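Local coordinates for protein positive phenol-degradative gene regulator (Ralstonia sp. E2, PDB 5FRY) that senses phenolic compounds through this N-terminal domain and, as an enhancer-binding activator of the ATPase family, turns on phenol-degradation genes, at residues 138-142 against 143-147; 159-162 against 163-167. All coordinates share one frame; numbering follows the deposited sequence.

Interaction 1. Residues 138-142 against 143-147; sequences VHRQM and FGVAQ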
ATOM      1  N   VAL A 138      12.732  -4.022   2.316  1.00 40.73           N
ATOM      2  CA  VAL A 138      11.949  -3.993   3.550  1.00 44.15           C
ATOM      3  C   VAL A 138      12.104  -5.282   4.337  1.00 44.52           C
ATOM      4  O   VAL A 138      12.220  -5.255   5.566  1.00 45.16           O
ATOM      5  CB  VAL A 138      10.444  -3.755   3.297  1.00 41.83           C
ATOM      6  CG1 VAL A 138       9.717  -3.624   4.635  1.00 45.28           C
ATOM      7  CG2 VAL A 138      10.231  -2.508   2.459  1.00 43.09           C
ATOM      8  N   HIS A 139      12.101  -6.410   3.635  1.00 38.02           N
ATOM      9  CA  HIS A 139      12.324  -7.684   4.293  1.00 39.93           C
ATOM     10  C   HIS A 139      13.636  -7.666   5.065  1.00 43.34           C
ATOM     11  O   HIS A 139      13.700  -8.102   6.215  1.00 42.42           O
ATOM     12  CB  HIS A 139      12.364  -8.833   3.296  1.00 41.23           C
ATOM     13  CG  HIS A 139      12.498 -10.169   3.950  1.00 41.80           C
ATOM     14  ND1 HIS A 139      11.408 -10.882   4.398  1.00 43.75           N
ATOM     15  CD2 HIS A 139      13.588 -10.899   4.279  1.00 43.99           C
ATOM     16  CE1 HIS A 139      11.819 -12.012   4.947  1.00 43.33           C
ATOM     17  NE2 HIS A 139      13.138 -12.042   4.894  1.00 43.52           N
ATOM     18  N   ARG A 140      14.683  -7.185   4.400  1.00 43.20           N
ATOM     19  CA  ARG A 140      16.027  -7.209   4.961  1.00 44.77           C
ATOM     20  C   ARG A 140      16.086  -6.416   6.258  1.00 49.77           C
ATOM     21  O   ARG A 140      16.841  -6.752   7.175  1.00 46.57           O
ATOM     22  CB  ARG A 140      17.041  -6.649   3.961  1.00 46.16           C
ATOM     23  CG  ARG A 140      18.080  -7.662   3.506  1.00 54.02           C
ATOM     24  CD  ARG A 140      19.295  -6.972   2.919  1.00 56.76           C
ATOM     25  NE  ARG A 140      19.889  -6.052   3.884  1.00 64.51           N
ATOM     26  CZ  ARG A 140      20.830  -6.394   4.762  1.00 68.45           C
ATOM     27  NH1 ARG A 140      21.287  -7.640   4.797  1.00 63.38           N
ATOM     28  NH2 ARG A 140      21.317  -5.491   5.603  1.00 63.31           N
ATOM     29  N   GLN A 141      15.281  -5.361   6.327  1.00 48.21           N
ATOM     30  CA  GLN A 141      15.246  -4.512   7.507  1.00 50.06           C
ATOM     31  C   GLN A 141      14.341  -5.080   8.597  1.00 46.95           C
ATOM     32  O   GLN A 141      14.511  -4.764   9.770  1.00 47.44           O
ATOM     33  CB  GLN A 141      14.802  -3.105   7.125  1.00 48.64           C
ATOM     34  CG  GLN A 141      15.816  -2.388   6.245  1.00 60.33           C
ATOM     35  CD  GLN A 141      15.492  -0.918   6.057  1.00 71.86           C
ATOM     36  OE1 GLN A 141      14.350  -0.555   5.763  1.00 72.78           O
ATOM     37  NE2 GLN A 141      16.499  -0.061   6.230  1.00 74.49           N
ATOM     38  N   MET A 142      13.404  -5.945   8.221  1.00 46.28           N
ATOM     39  CA  MET A 142      12.502  -6.550   9.197  1.00 44.32           C
ATOM     40  C   MET A 142      12.994  -7.895   9.744  1.00 48.22           C
ATOM     41  O   MET A 142      12.675  -8.250  10.882  1.00 52.77           O
ATOM     42  CB  MET A 142      11.104  -6.739   8.598  1.00 46.61           C
ATOM     43  CG  MET A 142      10.404  -5.455   8.152  1.00 43.38           C
ATOM     44  SD  MET A 142      10.261  -4.190   9.432  1.00 48.92           S
ATOM     45  CE  MET A 142       9.128  -4.955  10.600  1.00 38.81           C
ATOM     46  N   PHE A 143      13.762  -8.635   8.945  1.00 40.01           N
ATOM     47  CA  PHE A 143      14.121 -10.020   9.261  1.00 44.50           C
ATOM     48  C   PHE A 143      15.608 -10.318   9.078  1.00 42.52           C
ATOM     49  O   PHE A 143      16.066 -11.411   9.401  1.00 51.08           O
ATOM     50  CB  PHE A 143      13.337 -11.011   8.375  1.00 45.54           C
ATOM     51  CG  PHE A 143      11.838 -10.974   8.555  1.00 45.82           C
ATOM     52  CD1 PHE A 143      11.233 -11.604   9.636  1.00 45.60           C
ATOM     53  CD2 PHE A 143      11.029 -10.338   7.618  1.00 46.50           C
ATOM     54  CE1 PHE A 143       9.846 -11.583   9.791  1.00 46.35           C
ATOM     55  CE2 PHE A 143       9.654 -10.305   7.767  1.00 45.40           C
ATOM     56  CZ  PHE A 143       9.058 -10.931   8.853  1.00 49.10           C
ATOM     57  N   GLY A 144      16.354  -9.365   8.530  1.00 44.58           N
ATOM     58  CA  GLY A 144      17.723  -9.634   8.127  1.00 43.78           C
ATOM     59  C   GLY A 144      17.739 -10.337   6.783  1.00 48.60           C
ATOM     60  O   GLY A 144      16.693 -10.490   6.152  1.00 49.19           O
ATOM     61  N   VAL A 145      18.918 -10.755   6.336  1.00 47.26           N
ATOM     62  CA  VAL A 145      19.042 -11.497   5.083  1.00 51.30           C
ATOM     63  C   VAL A 145      18.247 -12.803   5.160  1.00 49.60           C
ATOM     64  O   VAL A 145      18.216 -13.457   6.202  1.00 50.14           O
ATOM     65  CB  VAL A 145      20.527 -11.802   4.743  1.00 49.68           C
ATOM     66  CG1 VAL A 145      20.633 -12.657   3.484  1.00 51.60           C
ATOM     67  CG2 VAL A 145      21.317 -10.516   4.578  1.00 52.29           C
ATOM     68  N   ALA A 146      17.597 -13.180   4.058  1.00 52.57           N
ATOM     69  CA  ALA A 146      16.744 -14.369   4.036  1.00 49.21           C
ATOM     70  C   ALA A 146      17.392 -15.546   3.304  1.00 49.82           C
ATOM     71  O   ALA A 146      18.232 -15.362   2.426  1.00 50.27           O
ATOM     72  CB  ALA A 146      15.389 -14.039   3.400  1.00 48.91           C
ATOM     73  N   GLN A 147      16.983 -16.759   3.661  1.00 51.40           N
ATOM     74  CA  GLN A 147      17.589 -17.953   3.083  1.00 52.40           C
ATOM     75  C   GLN A 147      16.807 -18.444   1.847  1.00 51.94           C
ATOM     76  O   GLN A 147      17.043 -19.547   1.350  1.00 55.26           O
ATOM     77  CB  GLN A 147      17.711 -19.055   4.152  1.00 57.94           C
ATOM     78  CG  GLN A 147      19.155 -19.285   4.702  1.00 52.24           C
ATOM     79  CD  GLN A 147      19.697 -18.155   5.613  1.00 53.08           C
ATOM     80  OE1 GLN A 147      19.046 -17.738   6.575  1.00 56.79           O
ATOM     81  NE2 GLN A 147      20.910 -17.681   5.315  1.00 49.63           N
TER
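His139 and Phe143 lie one helical turn apart, and their rings meet at a slant, with planes at 31° and centroids 4.7 Å apart. Phe143 lays the CD2 side of its ring over one face of the imidazole, displaced toward the rim, and CD2 comes to 3.2 Å from His139 CE1. The benzylic carbon sits over the same ring: Phe143 CB is 4.0 Å from the imidazole centroid, a CH-pi contact. His139 is placed for this by its first torsion, with CG anti to the backbone N (chi1 -176°). Ala146 CB approaches the NE2-CD2 side of the imidazole obliquely, 3.4 Å from His139 NE2; the short methyl lets the loop pass close to the ring. His139 ND1 has a weak hydrogen bond with Arg51 of helix 44-58, and Phe143 also packs on that helix, against Arg51 and Val55. His139 O accepts from two amides, Phe143 N at 2.8 Å and Met142 N at 3.0 Å. A weak bond, Gly144 N to Arg140 O at 3.0 Å, follows before the chain leaves the helix. Gly144 has positive phi (80°), and at its backbone angles a CB would press on the preceding carbonyl, so glycine suits the place. This is a glycine-terminated helix C-terminus, here leading into the loop beside the zinc site of the V4R region.

Interaction 2. Residues 159-162 against 163-167; sequences TGYT and SALMG. With ERH (3,4-dimethylphenol), chain D.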
ATOM      1  N   THR A 159       3.529 -12.302 -12.421  1.00 27.32           N
ATOM      2  CA  THR A 159       2.690 -13.428 -12.791  1.00 26.14           C
ATOM      3  C   THR A 159       1.303 -12.970 -13.259  1.00 29.19           C
ATOM      4  O   THR A 159       0.834 -13.351 -14.356  1.00 26.15           O
ATOM      5  CB  THR A 159       2.567 -14.399 -11.601  1.00 29.55           C
ATOM      6  OG1 THR A 159       3.880 -14.855 -11.239  1.00 30.94           O
ATOM      7  CG2 THR A 159       1.695 -15.581 -11.936  1.00 31.89           C
ATOM      8  N   GLY A 160       0.671 -12.127 -12.446  1.00 26.78           N
ATOM      9  CA  GLY A 160      -0.712 -11.727 -12.651  1.00 25.91           C
ATOM     10  C   GLY A 160      -0.868 -10.929 -13.921  1.00 29.22           C
ATOM     11  O   GLY A 160      -1.747 -11.218 -14.732  1.00 27.71           O
ATOM     12  N   TYR A 161       0.014  -9.957 -14.100  1.00 22.92           N
ATOM     13  CA  TYR A 161       0.015  -9.091 -15.271  1.00 25.42           C
ATOM     14  C   TYR A 161       0.258  -9.895 -16.537  1.00 29.18           C
ATOM     15  O   TYR A 161      -0.510  -9.804 -17.478  1.00 29.32           O
ATOM     16  CB  TYR A 161       1.081  -8.000 -15.138  1.00 26.04           C
ATOM     17  CG  TYR A 161       1.156  -7.082 -16.349  1.00 27.21           C
ATOM     18  CD1 TYR A 161       1.839  -7.469 -17.504  1.00 28.98           C
ATOM     19  CD2 TYR A 161       0.535  -5.841 -16.341  1.00 27.00           C
ATOM     20  CE1 TYR A 161       1.892  -6.643 -18.621  1.00 26.89           C
ATOM     21  CE2 TYR A 161       0.598  -5.007 -17.441  1.00 30.37           C
ATOM     22  CZ  TYR A 161       1.280  -5.410 -18.576  1.00 33.71           C
ATOM     23  OH  TYR A 161       1.337  -4.568 -19.663  1.00 36.05           O
ATOM     24  N   THR A 162       1.332 -10.685 -16.550  1.00 28.92           N
ATOM     25  CA  THR A 162       1.678 -11.437 -17.757  1.00 27.27           C
ATOM     26  C   THR A 162       0.590 -12.433 -18.067  1.00 27.87           C
ATOM     27  O   THR A 162       0.197 -12.615 -19.223  1.00 31.12           O
ATOM     28  CB  THR A 162       3.009 -12.168 -17.596  1.00 31.47           C
ATOM     29  OG1 THR A 162       3.981 -11.255 -17.057  1.00 32.59           O
ATOM     30  CG2 THR A 162       3.486 -12.751 -18.963  1.00 28.54           C
ATOM     31  N   SER A 163       0.110 -13.102 -17.036  1.00 26.94           N
ATOM     32  CA  SER A 163      -0.981 -14.061 -17.218  1.00 24.35           C
ATOM     33  C   SER A 163      -2.226 -13.418 -17.811  1.00 31.49           C
ATOM     34  O   SER A 163      -2.838 -13.994 -18.701  1.00 28.77           O
ATOM     35  CB  SER A 163      -1.326 -14.743 -15.903  1.00 30.21           C
ATOM     36  OG  SER A 163      -0.270 -15.602 -15.517  1.00 27.63           O
ATOM     37  N   ALA A 164      -2.601 -12.229 -17.341  1.00 30.65           N
ATOM     38  CA  ALA A 164      -3.833 -11.610 -17.837  1.00 25.91           C
ATOM     39  C   ALA A 164      -3.656 -11.164 -19.283  1.00 30.79           C
ATOM     40  O   ALA A 164      -4.564 -11.290 -20.125  1.00 29.79           O
ATOM     41  CB  ALA A 164      -4.226 -10.447 -16.939  1.00 26.66           C
ATOM     42  N   LEU A 165      -2.456 -10.697 -19.576  1.00 29.05           N
ATOM     43  CA  LEU A 165      -2.078 -10.269 -20.902  1.00 27.91           C
ATOM     44  C   LEU A 165      -2.088 -11.462 -21.870  1.00 31.29           C
ATOM     45  O   LEU A 165      -2.547 -11.323 -22.999  1.00 34.36           O
ATOM     46  CB  LEU A 165      -0.692  -9.601 -20.865  1.00 27.79           C
ATOM     47  CG  LEU A 165      -0.047  -9.304 -22.220  1.00 36.97           C
ATOM     48  CD1 LEU A 165      -0.817  -8.230 -22.967  1.00 36.37           C
ATOM     49  CD2 LEU A 165       1.414  -8.884 -22.039  1.00 31.35           C
ATOM     50  N   MET A 166      -1.634 -12.631 -21.404  1.00 29.13           N
ATOM     51  CA  MET A 166      -1.585 -13.844 -22.245  1.00 35.06           C
ATOM     52  C   MET A 166      -2.891 -14.662 -22.292  1.00 31.05           C
ATOM     53  O   MET A 166      -3.091 -15.455 -23.212  1.00 35.55           O
ATOM     54  CB  MET A 166      -0.465 -14.773 -21.773  1.00 32.53           C
ATOM     55  CG  MET A 166       0.963 -14.233 -21.882  1.00 37.92           C
ATOM     56  SD  MET A 166       1.623 -14.167 -23.564  1.00 36.48           S
ATOM     57  CE  MET A 166       1.273 -15.844 -24.140  1.00 39.13           C
ATOM     58  N   GLY A 167      -3.744 -14.504 -21.315  1.00 33.64           N
ATOM     59  CA  GLY A 167      -4.898 -15.356 -21.210  1.00 36.13           C
ATOM     60  C   GLY A 167      -4.456 -16.759 -20.933  1.00 33.39           C
ATOM     61  O   GLY A 167      -5.090 -17.688 -21.286  1.00 31.68           O
TER
HETATM   62  O01 ERH D1209       7.816  -6.100 -12.347  1.00 33.33           O
HETATM   63  C02 ERH D1209       8.242  -8.279 -15.405  1.00 38.02           C
HETATM   64  C03 ERH D1209       5.839  -7.792 -15.044  1.00 39.04           C
HETATM   65  C04 ERH D1209       6.969  -8.441 -15.814  1.00 40.55           C
HETATM   66  C05 ERH D1209       8.543  -7.449 -14.176  1.00 34.71           C
HETATM   67  C06 ERH D1209       6.106  -7.053 -13.949  1.00 37.10           C
HETATM   68  C07 ERH D1209       7.537  -6.872 -13.491  1.00 37.84           C
HETATM   69  C08 ERH D1209       9.373  -8.927 -16.174  1.00 40.86           C
HETATM   70  C09 ERH D1209       4.408  -7.974 -15.503  1.00 38.61           C
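Tyr161 and Leu165, one turn apart in an alpha-helix that lines the phenol pocket of the sensory domain, touch through Tyr161 CE1 and Leu165 CD2. Tyr161 and Thr162 are two of the residues lining the pocket around the bound dimethylphenol. Its methyl C09 approaches the Tyr161 ring obliquely, 3.3 Å from Tyr161 CD1, and lies 3.7 Å from Thr162 OG1. A trans chi1 of 179° sets the Tyr161 ring on the side of its own carbonyl carbon, with CE1 near Leu165 and CD1 near the ligand methyl, and Tyr161 OH is hydrogen-bonded to Met94 O. An aromatic residue suits this place because its carbon surface meets the ligand methyl while its polar tip finds a partner. Thr162 OG1 hydrogen-bonds to Ala158 O, one turn back, and to the hydroxyl of Tyr172, another pocket residue, which settles its rotation. The methyl branch of Thr162 runs alongside Met166, with CG2 4.1 Å from Met166 CG. Further out, Leu165 and Met166 bury their apolar chains against Ile117 and Ile119, while the small methyl of Ala164 suits its packing on Ala79 of helix 60-84. The regular amide bonds include Leu165 N to Tyr161 O and Met166 N to Thr162 O. Ser163 OG hydrogen-bonds with Ile170 N, linking the helix to strand 170-176. Ser163 also grips its own helix twice: its N and its OG each hydrogen-bond to Thr159 O at 2.8 Å, from opposite faces of the carbonyl plane, the hydroxyl lying 38° out of it.

Overall arrangement
From the N terminus, the chain runs through helix 44-58 and the long helix 60-84 before the strand pair 109-118 and 123-131 leads to helix 134-143. Interaction 1 closes a local turn at that helix's C-terminal end, against helix 44-58, and its loop carries on to helix 152-166. Interaction 2 then closes the last turns of that second helix, between helix 60-84 and the four-stranded sheet. The two therefore follow in series, neither nesting nor crossing, with nearest atoms about 18 Å apart on opposite sides of the chain's centre. Segment 138-147 lies near the zinc site, the His139 side chain about 8 Å from the metal, whereas 159-167 contributes two residues to the phenol pocket.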